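Local coordinates for protein methylxanthine N1-demethylase NdmA (Pseudomonas putida, PDB 6ICN) that catalyses the N1-demethylation of caffeine to theobromine and formaldehyde, as a Rieske-type non-heme iron oxygenase that draws on NADH and oxygen, at residues F267-P272 and K279-F284; F34-C39 and S246-I251; P212-N217 and P360-D365; N25-Y30 and E341-H346. One frame throughout, in Å; residues are numbered along the deposited sequence.

Chemistry follows place in these four contacts. Interactions 1 and 2 are core: the first is a beta hairpin held by backbone hydrogen bonds, the second an apolar meeting of rings where a strand of the Rieske domain reaches the catalytic-domain sheet. They touch each other, since strands 250-257 and 263-274 are neighbours in that sheet. Interaction 3 lies at the surface, where the C-terminal tail pairs with the outermost strand of the same sheet and carboxylates do much of the work. Interaction 4, partly buried, sets the N-terminal segment on helix 330-348 through a salt bridge and ring packing; Arg215 and Glu341 join it to interaction 3.

Interaction 1: F267-P272 and K279-F284; sequences FNVSCP and KNFLIF
Phe267 to Cys271 run antiparallel to Lys279 to Ile283, the segment axes 4.6 Å apart at closest and 161° between directions, with six backbone hydrogen bonds shared by the pairs Phe267-Ile283, Val269-Phe281 and Cys271-Lys279. This is a beta hairpin in the central sheet of the catalytic domain of a Rieske oxygenase, and it illustrates how one sheet can present two unlike faces. On the face of Phe267, Val269 and Phe281 the contact is largely apolar; Lys279, also on this face, sends its NZ away to Val38 O and Glu43. CD1 of Ile283 comes within 4.0 Å of CD2 of Phe267, the two side chains lying side by side and pointing the same way. Phe281 has CG anti to its carbonyl carbon (chi1 -57°), which swings the ring along the neighbouring strand until CE1 meets CB of Cys271 at 4.1 Å; CB of Phe281 packs on CG1 of Val269. Pro37 of strand 35-40 covers this side. The other face carries Asn268, Ser270, Asn280 and Leu282, and is turned toward helices 179-186 and 293-313. Leu282 reaches to about 4 Å from the bound caffeine, while Asn268 gives its ND2 to the hydroxyl of Tyr173. Between the non-hydrogen-bonded pair Ser270 and Asn280 the side chains supply the link that the backbone lacks: Ser270 OG donates to Asn280 OD1 at 2.7 Å, nearly along the C=O axis.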
loop_
_atom_site.group_PDB
_atom_site.type_symbol
_atom_site.label_atom_id
_atom_site.label_comp_id
_atom_site.label_asym_id
_atom_site.label_seq_id
_atom_site.Cartn_x
_atom_site.Cartn_y
_atom_site.Cartn_z
ATOM N N PHE A 267 16.121 -23.004 24.084
ATOM C CA PHE A 267 14.871 -23.687 24.385
ATOM C C PHE A 267 13.879 -23.277 23.311
ATOM O O PHE A 267 13.480 -22.106 23.231
ATOM C CB PHE A 267 14.377 -23.335 25.788
ATOM C CG PHE A 267 13.052 -23.944 26.148
ATOM C CD1 PHE A 267 12.958 -25.278 26.543
ATOM C CD2 PHE A 267 11.893 -23.181 26.112
ATOM C CE1 PHE A 267 11.742 -25.823 26.896
ATOM C CE2 PHE A 267 10.650 -23.725 26.463
ATOM C CZ PHE A 267 10.574 -25.049 26.857
ATOM N N ASN A 268 13.509 -24.225 22.462
ATOM C CA ASN A 268 12.629 -23.935 21.337
ATOM C C ASN A 268 11.390 -24.810 21.435
ATOM O O ASN A 268 11.500 -26.027 21.620
ATOM C CB ASN A 268 13.356 -24.161 20.001
ATOM C CG ASN A 268 12.595 -23.559 18.819
ATOM O OD1 ASN A 268 11.815 -24.260 18.171
ATOM N ND2 ASN A 268 12.797 -22.244 18.553
ATOM N N VAL A 269 10.211 -24.199 21.329
ATOM C CA VAL A 269 8.963 -24.960 21.369
ATOM C C VAL A 269 7.953 -24.351 20.392
ATOM O O VAL A 269 7.870 -23.126 20.235
ATOM C CB VAL A 269 8.415 -25.040 22.816
ATOM C CG1 VAL A 269 8.207 -23.623 23.427
ATOM C CG2 VAL A 269 7.139 -25.889 22.886
ATOM N N SER A 270 7.194 -25.215 19.721
ATOM C CA SER A 270 6.218 -24.805 18.715
ATOM C C SER A 270 4.807 -24.961 19.266
ATOM O O SER A 270 4.453 -26.030 19.779
ATOM C CB SER A 270 6.340 -25.635 17.426
ATOM O OG SER A 270 7.634 -25.579 16.854
ATOM N N CYS A 271 4.003 -23.911 19.144
ATOM C CA CYS A 271 2.559 -24.027 19.337
ATOM C C CYS A 271 1.908 -24.507 18.044
ATOM O O CYS A 271 1.989 -23.807 17.018
ATOM C CB CYS A 271 1.951 -22.700 19.752
ATOM S SG CYS A 271 0.136 -22.715 19.974
ATOM N N PRO A 272 1.278 -25.672 18.038
ATOM C CA PRO A 272 0.514 -26.100 16.861
ATOM C C PRO A 272 -0.790 -25.324 16.764
ATOM O O PRO A 272 -1.810 -25.689 17.356
ATOM C CB PRO A 272 0.275 -27.591 17.129
ATOM C CG PRO A 272 0.175 -27.658 18.629
ATOM C CD PRO A 272 1.200 -26.661 19.135
ATOM N N LYS A 279 3.140 -21.167 15.837
ATOM C CA LYS A 279 3.655 -20.006 16.547
ATOM C C LYS A 279 4.801 -20.518 17.405
ATOM O O LYS A 279 4.594 -21.365 18.289
ATOM C CB LYS A 279 2.553 -19.356 17.389
ATOM C CG LYS A 279 3.014 -18.179 18.230
ATOM C CD LYS A 279 1.844 -17.700 19.099
ATOM C CE LYS A 279 2.239 -16.439 19.862
ATOM N NZ LYS A 279 1.073 -15.896 20.660
ATOM N N ASN A 280 6.012 -20.058 17.114
ATOM C CA ASN A 280 7.212 -20.650 17.675
ATOM C C ASN A 280 7.845 -19.737 18.716
ATOM O O ASN A 280 7.837 -18.512 18.577
ATOM C CB ASN A 280 8.202 -20.986 16.563
ATOM C CG ASN A 280 7.583 -21.929 15.547
ATOM O OD1 ASN A 280 7.404 -23.118 15.831
ATOM N ND2 ASN A 280 7.193 -21.398 14.388
ATOM N N PHE A 281 8.400 -20.347 19.762
ATOM C CA PHE A 281 9.019 -19.626 20.865
ATOM C C PHE A 281 10.471 -20.059 21.006
ATOM O O PHE A 281 10.773 -21.260 20.960
ATOM C CB PHE A 281 8.259 -19.888 22.180
ATOM C CG PHE A 281 6.794 -19.516 22.125
ATOM C CD1 PHE A 281 5.850 -20.408 21.606
ATOM C CD2 PHE A 281 6.356 -18.271 22.582
ATOM C CE1 PHE A 281 4.494 -20.071 21.553
ATOM C CE2 PHE A 281 4.995 -17.921 22.523
ATOM C CZ PHE A 281 4.066 -18.811 22.008
ATOM N N LEU A 282 11.365 -19.086 21.174
ATOM C CA LEU A 282 12.756 -19.338 21.530
ATOM C C LEU A 282 13.090 -18.567 22.798
ATOM O O LEU A 282 12.866 -17.349 22.878
ATOM C CB LEU A 282 13.734 -18.923 20.417
ATOM C CG LEU A 282 15.214 -19.125 20.811
ATOM C CD1 LEU A 282 15.539 -20.621 20.892
ATOM C CD2 LEU A 282 16.172 -18.413 19.847
ATOM N N ILE A 283 13.592 -19.284 23.794
ATOM C CA ILE A 283 14.197 -18.691 24.978
ATOM C C ILE A 283 15.654 -19.120 24.977
ATOM O O ILE A 283 15.947 -20.300 24.744
ATOM C CB ILE A 283 13.502 -19.164 26.267
ATOM C CG1 ILE A 283 11.994 -18.960 26.179
ATOM C CG2 ILE A 283 14.061 -18.425 27.485
ATOM C CD1 ILE A 283 11.241 -19.457 27.395
ATOM N N PHE A 284 16.572 -18.190 25.227
ATOM C CA PHE A 284 17.970 -18.596 25.261
ATOM C C PHE A 284 18.647 -18.028 26.496
ATOM O O PHE A 284 18.311 -16.936 26.971
ATOM C CB PHE A 284 18.751 -18.222 23.968
ATOM C CG PHE A 284 18.923 -16.749 23.747
ATOM C CD1 PHE A 284 17.958 -16.019 23.077
ATOM C CD2 PHE A 284 20.065 -16.101 24.191
ATOM C CE1 PHE A 284 18.129 -14.663 22.859
ATOM C CE2 PHE A 284 20.235 -14.735 23.997
ATOM C CZ PHE A 284 19.265 -14.015 23.331
#

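Interaction 2: F34-C39 and S246-I251; sequences FWHPVC and SMPFAI
Ring packing dominates the meeting of Phe34 with Pro248. The proline CD sits 3.5 Å from the centroid of the Phe34 ring and only 13° off its normal, a CH-pi contact over the middle of the face, and the two side chains approach from opposite directions. Phe34 turns its ring to the proline with CG anti to the carbonyl carbon (chi1 -67°). The peptide bond before Pro248 is cis, and Met247 O, just ahead of it, lies 3.5 Å from Phe34 CE1. An alanine in place of Phe34 would probably deprive Pro248 CD of its aromatic face and open a gap beside the cis-peptide turn. This is a join between domains: 34-39 lies mostly on strand 35-40, an outermost strand of a sheet of the Rieske domain, whereas 246-251 forms the tight connection between strands 239-246 and 250-257 of the catalytic-domain sheet. A second aromatic pair, His36 with Phe249, meets rim to rim with centroids 5.9 Å apart and planes at 33°, neither ring over the other's face. Its nearest atoms are His36 CE1 and Phe249 CD2, at 3.8 Å. The polar atoms of His36 and Pro248 find partners outside the two segments. His36 NE2 is hydrogen-bonded to the carbonyl of Leu31, and the carbonyl of Pro248 is met by the hydroxyl of Tyr335 on helix 330-348.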
loop_
_atom_site.group_PDB
_atom_site.type_symbol
_atom_site.label_atom_id
_atom_site.label_comp_id
_atom_site.label_asym_id
_atom_site.label_seq_id
_atom_site.Cartn_x
_atom_site.Cartn_y
_atom_site.Cartn_z
ATOM N N PHE A 34 -1.204 -32.930 25.633
ATOM C CA PHE A 34 0.044 -32.307 26.054
ATOM C C PHE A 34 -0.170 -30.836 26.395
ATOM O O PHE A 34 -1.149 -30.211 25.979
ATOM C CB PHE A 34 1.101 -32.415 24.957
ATOM C CG PHE A 34 1.553 -33.823 24.692
ATOM C CD1 PHE A 34 2.457 -34.436 25.553
ATOM C CD2 PHE A 34 1.097 -34.509 23.573
ATOM C CE1 PHE A 34 2.883 -35.745 25.317
ATOM C CE2 PHE A 34 1.520 -35.812 23.328
ATOM C CZ PHE A 34 2.420 -36.413 24.202
ATOM N N TRP A 35 0.757 -30.306 27.183
ATOM C CA TRP A 35 0.861 -28.862 27.391
ATOM C C TRP A 35 1.521 -28.209 26.186
ATOM O O TRP A 35 2.597 -28.636 25.753
ATOM C CB TRP A 35 1.685 -28.561 28.644
ATOM C CG TRP A 35 1.039 -29.019 29.935
ATOM C CD1 TRP A 35 1.113 -30.274 30.499
ATOM C CD2 TRP A 35 0.230 -28.230 30.820
ATOM N NE1 TRP A 35 0.390 -30.305 31.675
ATOM C CE2 TRP A 35 -0.156 -29.065 31.894
ATOM C CE3 TRP A 35 -0.205 -26.901 30.808
ATOM C CZ2 TRP A 35 -0.945 -28.606 32.948
ATOM C CZ3 TRP A 35 -0.997 -26.450 31.854
ATOM C CH2 TRP A 35 -1.343 -27.298 32.919
ATOM N N HIS A 36 0.911 -27.137 25.683
ATOM C CA HIS A 36 1.498 -26.368 24.600
ATOM C C HIS A 36 1.565 -24.899 24.994
ATOM O O HIS A 36 0.621 -24.381 25.590
ATOM C CB HIS A 36 0.672 -26.494 23.313
ATOM C CG HIS A 36 0.497 -27.908 22.836
ATOM N ND1 HIS A 36 1.500 -28.604 22.191
ATOM C CD2 HIS A 36 -0.569 -28.739 22.892
ATOM C CE1 HIS A 36 1.061 -29.818 21.893
ATOM N NE2 HIS A 36 -0.193 -29.926 22.305
ATOM N N PRO A 37 2.634 -24.195 24.613
ATOM C CA PRO A 37 2.696 -22.748 24.869
ATOM C C PRO A 37 1.796 -22.033 23.879
ATOM O O PRO A 37 1.708 -22.415 22.708
ATOM C CB PRO A 37 4.171 -22.412 24.617
ATOM C CG PRO A 37 4.564 -23.398 23.503
ATOM C CD PRO A 37 3.749 -24.665 23.764
ATOM N N VAL A 38 1.127 -20.983 24.341
ATOM C CA VAL A 38 0.243 -20.240 23.452
ATOM C C VAL A 38 0.638 -18.784 23.312
ATOM O O VAL A 38 0.280 -18.161 22.296
ATOM C CB VAL A 38 -1.230 -20.353 23.891
ATOM C CG1 VAL A 38 -1.682 -21.822 23.776
ATOM C CG2 VAL A 38 -1.447 -19.804 25.327
ATOM N N CYS A 39 1.382 -18.234 24.257
ATOM C CA CYS A 39 1.813 -16.846 24.193
ATOM C C CYS A 39 2.885 -16.646 25.243
ATOM O O CYS A 39 3.051 -17.477 26.142
ATOM C CB CYS A 39 0.636 -15.888 24.420
ATOM S SG CYS A 39 -0.114 -15.948 26.088
ATOM N N SER A 246 11.463 -32.660 25.386
ATOM C CA SER A 246 10.180 -33.029 25.987
ATOM C C SER A 246 9.149 -33.265 24.888
ATOM O O SER A 246 8.775 -32.337 24.165
ATOM C CB SER A 246 9.709 -31.938 26.946
ATOM O OG SER A 246 10.609 -31.793 28.033
ATOM N N MET A 247 8.685 -34.504 24.749
ATOM C CA MET A 247 7.769 -34.827 23.647
ATOM C C MET A 247 6.446 -34.129 23.848
ATOM O O MET A 247 5.960 -34.054 24.980
ATOM C CB MET A 247 7.560 -36.345 23.523
ATOM C CG MET A 247 8.844 -37.070 23.136
ATOM S SD MET A 247 9.300 -36.718 21.405
ATOM C CE MET A 247 8.052 -37.645 20.566
ATOM N N PRO A 248 5.829 -33.648 22.759
ATOM C CA PRO A 248 6.228 -33.813 21.352
ATOM C C PRO A 248 7.017 -32.681 20.704
ATOM O O PRO A 248 7.634 -32.938 19.677
ATOM C CB PRO A 248 4.891 -33.933 20.632
ATOM C CG PRO A 248 3.948 -33.105 21.462
ATOM C CD PRO A 248 4.433 -33.187 22.886
ATOM N N PHE A 249 6.980 -31.449 21.222
ATOM C CA PHE A 249 7.454 -30.329 20.408
ATOM C C PHE A 249 8.490 -29.431 21.066
ATOM O O PHE A 249 8.882 -28.425 20.458
ATOM C CB PHE A 249 6.266 -29.458 19.963
ATOM C CG PHE A 249 5.256 -30.185 19.121
ATOM C CD1 PHE A 249 5.654 -31.022 18.076
ATOM C CD2 PHE A 249 3.906 -30.029 19.369
ATOM C CE1 PHE A 249 4.707 -31.706 17.319
ATOM C CE2 PHE A 249 2.945 -30.701 18.612
ATOM C CZ PHE A 249 3.358 -31.552 17.577
ATOM N N ALA A 250 8.936 -29.729 22.274
ATOM C CA ALA A 250 9.863 -28.847 22.976
ATOM C C ALA A 250 11.276 -29.400 22.902
ATOM O O ALA A 250 11.486 -30.598 23.102
ATOM C CB ALA A 250 9.448 -28.672 24.433
ATOM N N ILE A 251 12.244 -28.528 22.623
ATOM C CA ILE A 251 13.651 -28.911 22.550
ATOM C C ILE A 251 14.474 -28.035 23.485
ATOM O O ILE A 251 14.481 -26.804 23.352
ATOM C CB ILE A 251 14.199 -28.819 21.120
ATOM C CG1 ILE A 251 13.418 -29.756 20.191
ATOM C CG2 ILE A 251 15.701 -29.115 21.082
ATOM C CD1 ILE A 251 13.550 -29.353 18.745
#

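Interaction 3: P212-N217 and P360-D365; sequences PMDRFN and PVIESD
The carboxylate of Asp214 accepts two backbone N-H groups on one oxygen: Ser364 N meets OD1 on its syn lone pair at 2.9 Å, and Glu363 N, at 2.8 Å, lies almost straight beyond the end of the C-O bond. Glu363 OE1 in turn accepts from Met213 N, which comes from above the carboxylate plane, 53° out of it. With CG set between backbone N and carbonyl carbon (chi1 77°) and an extended chain beyond, Glu363 runs back to the opposite backbone. The Phe216 ring meets Pro360 CB obliquely and stacks with Tyr368. Alongside Val361 lies the extended chain of Arg215, whose CD touches CG2 of the valine at 3.9 Å.

A single antiparallel beta bridge joins Arg215 and Val361 by two backbone bonds, adding the C-terminal tail to the outermost strand of the catalytic-domain sheet. Beyond it a water donates to both Met213 O and Val361 O, spanning carbonyls that cannot bond each other. With two N-H groups on Asp214 OD1 and Lys330 in a salt bridge to Glu363, both acids are likely to stay charged; a bridge from Arg366 to Asp214 OD2 is less certain in detail. Side-chain acceptors thus continue the pairing where regular strand bonding stops.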
loop_
_atom_site.group_PDB
_atom_site.type_symbol
_atom_site.label_atom_id
_atom_site.label_comp_id
_atom_site.label_asym_id
_atom_site.label_seq_id
_atom_site.Cartn_x
_atom_site.Cartn_y
_atom_site.Cartn_z
ATOM N N PRO A 212 23.467 -42.350 19.655
ATOM C CA PRO A 212 22.460 -43.074 20.438
ATOM C C PRO A 212 21.429 -42.111 21.012
ATOM O O PRO A 212 21.737 -40.960 21.328
ATOM C CB PRO A 212 23.280 -43.746 21.547
ATOM C CG PRO A 212 24.542 -42.982 21.616
ATOM C CD PRO A 212 24.806 -42.406 20.265
ATOM N N MET A 213 20.194 -42.592 21.113
ATOM C CA MET A 213 19.067 -41.796 21.592
ATOM C C MET A 213 18.335 -42.561 22.681
ATOM O O MET A 213 17.972 -43.725 22.487
ATOM C CB MET A 213 18.083 -41.463 20.462
ATOM C CG MET A 213 18.696 -40.681 19.330
ATOM S SD MET A 213 17.550 -40.502 17.945
ATOM C CE MET A 213 16.371 -39.321 18.655
ATOM N N ASP A 214 18.104 -41.899 23.812
ATOM C CA ASP A 214 17.394 -42.480 24.941
ATOM C C ASP A 214 16.037 -41.822 25.110
ATOM O O ASP A 214 15.909 -40.599 24.956
ATOM C CB ASP A 214 18.180 -42.297 26.243
ATOM C CG ASP A 214 19.562 -42.883 26.173
ATOM O OD1 ASP A 214 19.742 -43.910 25.485
ATOM O OD2 ASP A 214 20.468 -42.308 26.809
ATOM N N ARG A 215 15.037 -42.630 25.457
ATOM C CA ARG A 215 13.764 -42.133 25.960
ATOM C C ARG A 215 13.775 -42.235 27.478
ATOM O O ARG A 215 14.063 -43.302 28.031
ATOM C CB ARG A 215 12.573 -42.912 25.414
ATOM C CG ARG A 215 12.514 -43.125 23.909
ATOM C CD ARG A 215 11.242 -43.847 23.629
ATOM N NE ARG A 215 11.026 -44.176 22.221
ATOM C CZ ARG A 215 9.956 -44.820 21.783
ATOM N NH1 ARG A 215 9.821 -45.103 20.491
ATOM N NH2 ARG A 215 9.023 -45.210 22.646
ATOM N N PHE A 216 13.462 -41.132 28.147
ATOM C CA PHE A 216 13.421 -41.140 29.604
ATOM C C PHE A 216 12.461 -40.052 30.058
ATOM O O PHE A 216 12.609 -38.891 29.658
ATOM C CB PHE A 216 14.820 -40.923 30.191
ATOM C CG PHE A 216 14.876 -41.082 31.684
ATOM C CD1 PHE A 216 14.861 -42.340 32.257
ATOM C CD2 PHE A 216 14.933 -39.971 32.508
ATOM C CE1 PHE A 216 14.910 -42.492 33.631
ATOM C CE2 PHE A 216 14.984 -40.120 33.886
ATOM C CZ PHE A 216 14.966 -41.379 34.442
ATOM N N ASN A 217 11.469 -40.437 30.861
ATOM C CA ASN A 217 10.519 -39.488 31.449
ATOM C C ASN A 217 9.817 -38.651 30.381
ATOM O O ASN A 217 9.571 -37.457 30.569
ATOM C CB ASN A 217 11.206 -38.577 32.469
ATOM C CG ASN A 217 11.571 -39.298 33.752
ATOM O OD1 ASN A 217 11.086 -40.404 34.027
ATOM N ND2 ASN A 217 12.418 -38.668 34.555
ATOM N N PRO A 360 10.928 -45.973 29.962
ATOM C CA PRO A 360 12.281 -45.699 29.475
ATOM C C PRO A 360 12.692 -46.663 28.372
ATOM O O PRO A 360 12.299 -47.831 28.351
ATOM C CB PRO A 360 13.148 -45.885 30.725
ATOM C CG PRO A 360 12.376 -46.870 31.539
ATOM C CD PRO A 360 10.933 -46.554 31.316
ATOM N N VAL A 361 13.473 -46.139 27.427
ATOM C CA VAL A 361 14.119 -46.937 26.389
ATOM C C VAL A 361 15.529 -46.396 26.225
ATOM O O VAL A 361 15.735 -45.331 25.631
ATOM C CB VAL A 361 13.366 -46.901 25.048
ATOM C CG1 VAL A 361 14.113 -47.753 24.017
ATOM C CG2 VAL A 361 11.921 -47.351 25.200
ATOM N N ILE A 362 16.511 -47.110 26.761
ATOM C CA ILE A 362 17.877 -46.615 26.834
ATOM C C ILE A 362 18.708 -47.353 25.800
ATOM O O ILE A 362 18.674 -48.588 25.733
ATOM C CB ILE A 362 18.467 -46.795 28.244
ATOM C CG1 ILE A 362 17.522 -46.210 29.300
ATOM C CG2 ILE A 362 19.849 -46.182 28.322
ATOM C CD1 ILE A 362 17.182 -44.749 29.094
ATOM N N GLU A 363 19.450 -46.606 24.988
ATOM C CA GLU A 363 20.440 -47.240 24.136
ATOM C C GLU A 363 21.844 -46.672 24.302
ATOM O O GLU A 363 22.794 -47.279 23.794
ATOM C CB GLU A 363 20.003 -47.186 22.659
ATOM C CG GLU A 363 20.181 -45.876 21.982
ATOM C CD GLU A 363 19.538 -45.825 20.584
ATOM O OE1 GLU A 363 20.076 -45.111 19.737
ATOM O OE2 GLU A 363 18.504 -46.479 20.334
ATOM N N SER A 364 22.018 -45.568 25.029
ATOM C CA SER A 364 23.343 -45.067 25.342
ATOM C C SER A 364 23.869 -45.770 26.593
ATOM O O SER A 364 23.189 -46.598 27.203
ATOM C CB SER A 364 23.319 -43.553 25.541
ATOM O OG SER A 364 22.949 -43.239 26.873
ATOM N N ASP A 365 25.095 -45.433 26.990
ATOM C CA ASP A 365 25.711 -46.012 28.176
ATOM C C ASP A 365 25.588 -45.106 29.401
ATOM O O ASP A 365 26.364 -45.253 30.351
ATOM C CB ASP A 365 27.181 -46.334 27.903
ATOM C CG ASP A 365 28.029 -45.088 27.699
ATOM O OD1 ASP A 365 27.460 -44.000 27.456
ATOM O OD2 ASP A 365 29.271 -45.198 27.782
HETATM O O HOH W 1 15.827 -45.156 22.913
#

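Interaction 4: N25-Y30 and E341-H346; sequences NDEREY and ELKEAH
Leu342 opens the contact by laying its CB 4.0 Å from CE2 of Tyr30, the two side chains crossing at about a right angle. Next along the helix, Lys343 does two jobs: its CA and CB lie over one face of the Tyr30 ring, and its chain, bent only at the end (chi4 -112°), brings NZ to OE2 of Glu27 in a 2.7 Å salt bridge, met from above the carboxylate plane. A methionine in place of Lys343 would probably leave the Glu27 carboxylate without its charged mate. One turn on from Leu342, His346 offers a ring face to CA and CB of Tyr30, while its CE1 lies 3.5 Å from Glu29 CG. At the ring edge a water joins His346 NE2 to Glu29 OE2. The N-terminal segment, partly 3-10 helix and just ahead of strand 35-40 in the chain, thus rests on helix 330-348, whose Leu342, Ala345 and His346 pack against helix 350-358.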
loop_
_atom_site.group_PDB
_atom_site.type_symbol
_atom_site.label_atom_id
_atom_site.label_comp_id
_atom_site.label_asym_id
_atom_site.label_seq_id
_atom_site.Cartn_x
_atom_site.Cartn_y
_atom_site.Cartn_z
ATOM N N ASN A 25 -7.824 -33.271 11.865
ATOM C CA ASN A 25 -8.512 -34.543 11.713
ATOM C C ASN A 25 -8.204 -35.431 12.918
ATOM O O ASN A 25 -7.491 -35.023 13.841
ATOM C CB ASN A 25 -8.094 -35.234 10.398
ATOM C CG ASN A 25 -9.100 -36.288 9.928
ATOM O OD1 ASN A 25 -9.232 -37.353 10.535
ATOM N ND2 ASN A 25 -9.807 -35.994 8.841
ATOM N N ASP A 26 -8.757 -36.649 12.895
ATOM C CA ASP A 26 -8.559 -37.613 13.971
ATOM C C ASP A 26 -7.085 -37.810 14.311
ATOM O O ASP A 26 -6.751 -38.096 15.470
ATOM C CB ASP A 26 -9.200 -38.946 13.571
ATOM C CG ASP A 26 -8.637 -40.123 14.340
ATOM O OD1 ASP A 26 -7.804 -40.865 13.767
ATOM O OD2 ASP A 26 -9.027 -40.304 15.515
ATOM N N GLU A 27 -6.198 -37.657 13.321
ATOM C CA GLU A 27 -4.760 -37.812 13.521
ATOM C C GLU A 27 -4.242 -37.014 14.707
ATOM O O GLU A 27 -3.261 -37.423 15.337
ATOM C CB GLU A 27 -4.020 -37.362 12.259
ATOM C CG GLU A 27 -4.236 -38.244 11.037
ATOM C CD GLU A 27 -3.525 -39.591 11.157
ATOM O OE1 GLU A 27 -2.268 -39.597 11.194
ATOM O OE2 GLU A 27 -4.221 -40.632 11.222
ATOM N N ARG A 28 -4.884 -35.891 15.030
ATOM C CA ARG A 28 -4.304 -34.876 15.898
ATOM C C ARG A 28 -4.864 -34.904 17.302
ATOM O O ARG A 28 -4.390 -34.151 18.156
ATOM C CB ARG A 28 -4.531 -33.481 15.295
ATOM C CG ARG A 28 -4.009 -33.349 13.867
ATOM C CD ARG A 28 -3.398 -31.938 13.630
ATOM N NE ARG A 28 -1.951 -31.967 13.719
ATOM C CZ ARG A 28 -1.187 -30.888 13.906
ATOM N NH1 ARG A 28 0.156 -30.988 13.971
ATOM N NH2 ARG A 28 -1.750 -29.694 14.051
ATOM N N GLU A 29 -5.875 -35.732 17.548
ATOM C CA GLU A 29 -6.543 -35.707 18.840
ATOM C C GLU A 29 -5.556 -35.939 19.976
ATOM O O GLU A 29 -5.641 -35.290 21.027
ATOM C CB GLU A 29 -7.662 -36.753 18.848
ATOM C CG GLU A 29 -8.323 -36.969 20.183
ATOM C CD GLU A 29 -9.344 -35.901 20.528
ATOM O OE1 GLU A 29 -9.674 -35.064 19.650
ATOM O OE2 GLU A 29 -9.827 -35.910 21.687
ATOM N N TYR A 30 -4.583 -36.832 19.771
ATOM C CA TYR A 30 -3.671 -37.180 20.851
ATOM C C TYR A 30 -2.858 -35.974 21.314
ATOM O O TYR A 30 -2.477 -35.902 22.485
ATOM C CB TYR A 30 -2.757 -38.345 20.428
ATOM C CG TYR A 30 -1.524 -37.973 19.623
ATOM C CD1 TYR A 30 -1.613 -37.656 18.265
ATOM C CD2 TYR A 30 -0.276 -37.963 20.210
ATOM C CE1 TYR A 30 -0.483 -37.321 17.537
ATOM C CE2 TYR A 30 0.870 -37.643 19.493
ATOM C CZ TYR A 30 0.750 -37.308 18.155
ATOM O OH TYR A 30 1.876 -36.981 17.438
ATOM N N GLU A 341 3.792 -44.196 17.893
ATOM C CA GLU A 341 3.447 -45.014 19.056
ATOM C C GLU A 341 2.517 -44.262 19.996
ATOM O O GLU A 341 1.607 -44.855 20.589
ATOM C CB GLU A 341 4.707 -45.429 19.805
ATOM C CG GLU A 341 5.599 -46.417 19.062
ATOM C CD GLU A 341 6.889 -46.678 19.805
ATOM O OE1 GLU A 341 6.953 -46.363 21.017
ATOM O OE2 GLU A 341 7.846 -47.196 19.196
ATOM N N LEU A 342 2.741 -42.958 20.158
ATOM C CA LEU A 342 1.876 -42.180 21.039
ATOM C C LEU A 342 0.470 -42.082 20.471
ATOM O O LEU A 342 -0.525 -42.188 21.205
ATOM C CB LEU A 342 2.487 -40.787 21.271
ATOM C CG LEU A 342 3.762 -40.765 22.131
ATOM C CD1 LEU A 342 4.563 -39.470 21.995
ATOM C CD2 LEU A 342 3.409 -41.027 23.612
ATOM N N LYS A 343 0.364 -41.874 19.156
ATOM C CA LYS A 343 -0.939 -41.813 18.514
ATOM C C LYS A 343 -1.688 -43.138 18.653
ATOM O O LYS A 343 -2.887 -43.156 18.964
ATOM C CB LYS A 343 -0.757 -41.439 17.045
ATOM C CG LYS A 343 -2.039 -41.380 16.272
ATOM C CD LYS A 343 -1.757 -41.055 14.813
ATOM C CE LYS A 343 -3.032 -41.131 13.997
ATOM N NZ LYS A 343 -3.008 -42.269 13.031
ATOM N N GLU A 344 -0.997 -44.256 18.422
ATOM C CA GLU A 344 -1.640 -45.559 18.571
ATOM C C GLU A 344 -2.042 -45.819 20.018
ATOM O O GLU A 344 -3.156 -46.288 20.283
ATOM C CB GLU A 344 -0.703 -46.660 18.066
ATOM C CG GLU A 344 -0.486 -46.630 16.557
ATOM C CD GLU A 344 -1.791 -46.747 15.778
ATOM O OE1 GLU A 344 -1.880 -46.158 14.678
ATOM O OE2 GLU A 344 -2.730 -47.418 16.282
ATOM N N ALA A 345 -1.155 -45.503 20.963
ATOM C CA ALA A 345 -1.449 -45.734 22.374
ATOM C C ALA A 345 -2.613 -44.875 22.856
ATOM O O ALA A 345 -3.424 -45.324 23.676
ATOM C CB ALA A 345 -0.204 -45.475 23.210
ATOM N N HIS A 346 -2.715 -43.632 22.372
ATOM C CA HIS A 346 -3.864 -42.809 22.740
ATOM C C HIS A 346 -5.184 -43.505 22.397
ATOM O O HIS A 346 -6.153 -43.426 23.162
ATOM C CB HIS A 346 -3.768 -41.444 22.048
ATOM C CG HIS A 346 -5.054 -40.680 22.039
ATOM N ND1 HIS A 346 -5.966 -40.770 21.010
ATOM C CD2 HIS A 346 -5.591 -39.825 22.946
ATOM C CE1 HIS A 346 -7.004 -39.996 21.274
ATOM N NE2 HIS A 346 -6.803 -39.416 22.444
HETATM O O HOH W 2 -8.687 -38.052 23.790
#